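Long-range contact in putative streptothricin acetyltransferase (Bacillus anthracis, PDB 3PP9), which binds acetyl coenzyme A and, as a GNAT-family enzyme, probably transfers its acetyl group to the antibiotic streptothricin: residues 8-13 and 75-80. Numbering follows the deposited sequence. Where two conformers were deposited one is given.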
loop_
_atom_site.group_PDB
_atom_site.type_symbol
_atom_site.label_atom_id
_atom_site.label_comp_id
_atom_site.label_asym_id
_atom_site.label_seq_id
_atom_site.Cartn_x
_atom_site.Cartn_y
_atom_site.Cartn_z
ATOM N N ILE A 8 -27.311 12.210 0.647
ATOM C CA ILE A 8 -26.159 11.382 0.954
ATOM C C ILE A 8 -26.308 10.987 2.432
ATOM O O ILE A 8 -26.442 11.861 3.327
ATOM C CB ILE A 8 -24.801 12.106 0.794
ATOM C CG1 ILE A 8 -24.587 12.619 -0.642
ATOM C CG2 ILE A 8 -23.684 11.190 1.259
ATOM C CD1 ILE A 8 -24.517 11.573 -1.678
ATOM N N ARG A 9 -26.341 9.687 2.714
ATOM C CA ARG A 9 -26.433 9.246 4.113
ATOM C C ARG A 9 -25.738 7.915 4.323
ATOM O O ARG A 9 -25.450 7.204 3.389
ATOM C CB ARG A 9 -27.868 9.119 4.635
ATOM C CG ARG A 9 -28.754 8.077 3.944
ATOM C CD ARG A 9 -29.971 7.735 4.837
ATOM N NE ARG A 9 -30.867 6.807 4.174
ATOM C CZ ARG A 9 -30.675 5.491 4.088
ATOM N NH1 ARG A 9 -29.578 4.923 4.556
ATOM N NH2 ARG A 9 -31.568 4.733 3.451
ATOM N N GLU A 10 -25.470 7.599 5.581
ATOM C CA GLU A 10 -24.808 6.361 5.954
ATOM C C GLU A 10 -25.666 5.141 5.613
ATOM O O GLU A 10 -26.905 5.123 5.850
ATOM C CB GLU A 10 -24.475 6.378 7.455
ATOM C CG GLU A 10 -23.742 5.153 7.971
ATOM C CD GLU A 10 -23.396 5.279 9.467
ATOM O OE1 GLU A 10 -23.671 6.329 10.062
ATOM O OE2 GLU A 10 -22.816 4.328 10.022
ATOM N N LEU A 11 -24.999 4.127 5.081
ATOM C CA LEU A 11 -25.636 2.859 4.722
ATOM C C LEU A 11 -26.193 2.191 5.985
ATOM O O LEU A 11 -25.554 2.203 7.042
ATOM C CB LEU A 11 -24.608 1.918 4.089
ATOM C CG LEU A 11 -25.132 0.560 3.613
ATOM C CD1 LEU A 11 -26.002 0.754 2.424
ATOM C CD2 LEU A 11 -23.956 -0.331 3.264
ATOM N N GLU A 12 -27.372 1.577 5.844
ATOM C CA GLU A 12 -28.072 0.872 6.931
ATOM C C GLU A 12 -28.310 -0.567 6.516
ATOM O O GLU A 12 -28.404 -0.874 5.335
ATOM C CB GLU A 12 -29.437 1.550 7.190
ATOM C CG GLU A 12 -29.331 3.006 7.655
ATOM C CD GLU A 12 -30.662 3.772 7.670
ATOM O OE1 GLU A 12 -31.744 3.182 7.408
ATOM O OE2 GLU A 12 -30.602 4.994 7.934
ATOM N N THR A 13 -28.422 -1.444 7.501
ATOM C CA THR A 13 -28.686 -2.844 7.244
ATOM C C THR A 13 -29.916 -3.005 6.347
ATOM O O THR A 13 -29.910 -3.776 5.392
ATOM C CB THR A 13 -28.927 -3.576 8.563
ATOM O OG1 THR A 13 -27.752 -3.489 9.385
ATOM C CG2 THR A 13 -29.262 -5.025 8.291
ATOM N N ASN A 75 -14.323 2.406 12.545
ATOM C CA ASN A 75 -13.345 2.987 11.617
ATOM C C ASN A 75 -13.557 2.759 10.144
ATOM O O ASN A 75 -12.632 2.910 9.355
ATOM C CB ASN A 75 -11.934 2.542 11.994
ATOM C CG ASN A 75 -11.486 3.069 13.334
ATOM O OD1 ASN A 75 -11.981 4.086 13.817
ATOM N ND2 ASN A 75 -10.520 2.391 13.923
ATOM N N GLN A 76 -14.755 2.339 9.773
ATOM C CA GLN A 76 -15.048 2.179 8.353
ATOM C C GLN A 76 -16.538 2.453 8.178
ATOM O O GLN A 76 -17.317 2.333 9.125
ATOM C CB GLN A 76 -14.523 0.856 7.766
ATOM C CG GLN A 76 -15.210 -0.410 8.139
ATOM C CD GLN A 76 -14.526 -1.630 7.498
ATOM O OE1 GLN A 76 -13.352 -1.577 7.111
ATOM N NE2 GLN A 76 -15.260 -2.727 7.387
ATOM N N ILE A 77 -16.925 2.872 6.980
ATOM C CA ILE A 77 -18.296 3.235 6.717
ATOM C C ILE A 77 -18.559 3.316 5.234
ATOM O O ILE A 77 -17.626 3.416 4.449
ATOM C CB ILE A 77 -18.542 4.671 7.320
ATOM C CG1 ILE A 77 -20.009 5.073 7.386
ATOM C CG2 ILE A 77 -17.761 5.740 6.551
ATOM C CD1 ILE A 77 -20.219 6.344 8.298
ATOM N N ILE A 78 -19.836 3.216 4.877
ATOM C CA ILE A 78 -20.292 3.423 3.499
ATOM C C ILE A 78 -21.362 4.519 3.492
ATOM O O ILE A 78 -22.253 4.542 4.367
ATOM C CB ILE A 78 -20.853 2.150 2.833
ATOM C CG1 ILE A 78 -19.699 1.192 2.579
ATOM C CG2 ILE A 78 -21.560 2.486 1.522
ATOM C CD1 ILE A 78 -20.094 -0.189 2.022
ATOM N N TYR A 79 -21.219 5.469 2.574
ATOM C CA TYR A 79 -22.256 6.475 2.382
ATOM C C TYR A 79 -22.869 6.194 1.028
ATOM O O TYR A 79 -22.155 5.878 0.080
ATOM C CB TYR A 79 -21.747 7.902 2.419
ATOM C CG TYR A 79 -21.314 8.355 3.778
ATOM C CD1 TYR A 79 -22.242 8.813 4.695
ATOM C CD2 TYR A 79 -19.983 8.364 4.136
ATOM C CE1 TYR A 79 -21.856 9.230 5.963
ATOM C CE2 TYR A 79 -19.589 8.805 5.384
ATOM C CZ TYR A 79 -20.523 9.235 6.285
ATOM O OH TYR A 79 -20.121 9.676 7.542
ATOM N N ILE A 80 -24.188 6.289 0.952
ATOM C CA ILE A 80 -24.912 6.100 -0.299
ATOM C C ILE A 80 -25.532 7.407 -0.776
ATOM O O ILE A 80 -25.898 8.268 0.021
ATOM C CB ILE A 80 -26.043 5.012 -0.201
ATOM C CG1 ILE A 80 -27.017 5.286 0.966
ATOM C CG2 ILE A 80 -25.417 3.630 -0.056
ATOM C CD1 ILE A 80 -28.224 4.309 1.082
#
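Tyr79 turns one edge of its ring to the backbone of the opposing strand: CD1 lies 3.6 Å from Arg9 C, near the ring plane, while Glu10 N approaches obliquely. Over one ring face, displaced toward the rim, sits CG1 of Ile77, two residues back on the same strand. The second flat group, the Arg9 guanidinium, has the delta methyl of Ile80 over one face, CD1 standing 3.8 Å from Arg9 NH1. These two side chains run side by side in the same direction; chi1 of Arg9 (63°) sets CG between its backbone N and carbonyl carbon, and from there an extended chain carries the guanidinium to that methyl. Arg9 NH1 also donates in its own plane to Glu10 O and forms a salt bridge with Asp15, whereas Glu12 offers a charge well out of that plane. Tyr79 and Glu10 occupy one face of the sheet, Arg9 and Ile80 the other. Between them runs the backbone: Arg9 and Ile80 form an antiparallel hydrogen-bonded pair, with Arg9 N to Ile80 O at 3.1 Å and the return bond from Ile80 N to Arg9 O at 2.9 Å. Glu10 and Tyr79 are the adjoining non-hydrogen-bonded pair; just past the strand, Leu11 N donates to Ile78 O (2.9 Å). Glu10 lays its aliphatic stem across Ile77 (Glu10 CG to Ile77 CD1 3.7 Å), whereas Leu11 lies alongside Ile78 and reaches Ile80 (Leu11 CD1 to Ile80 CG2 3.8 Å). Ile8 and Tyr79 meet helix 117-131. The pairing adds outermost strand 7-10 antiparallel to strand 76-83, β1 and β2 of the mixed sheet characteristic of the GNAT acetyltransferase fold.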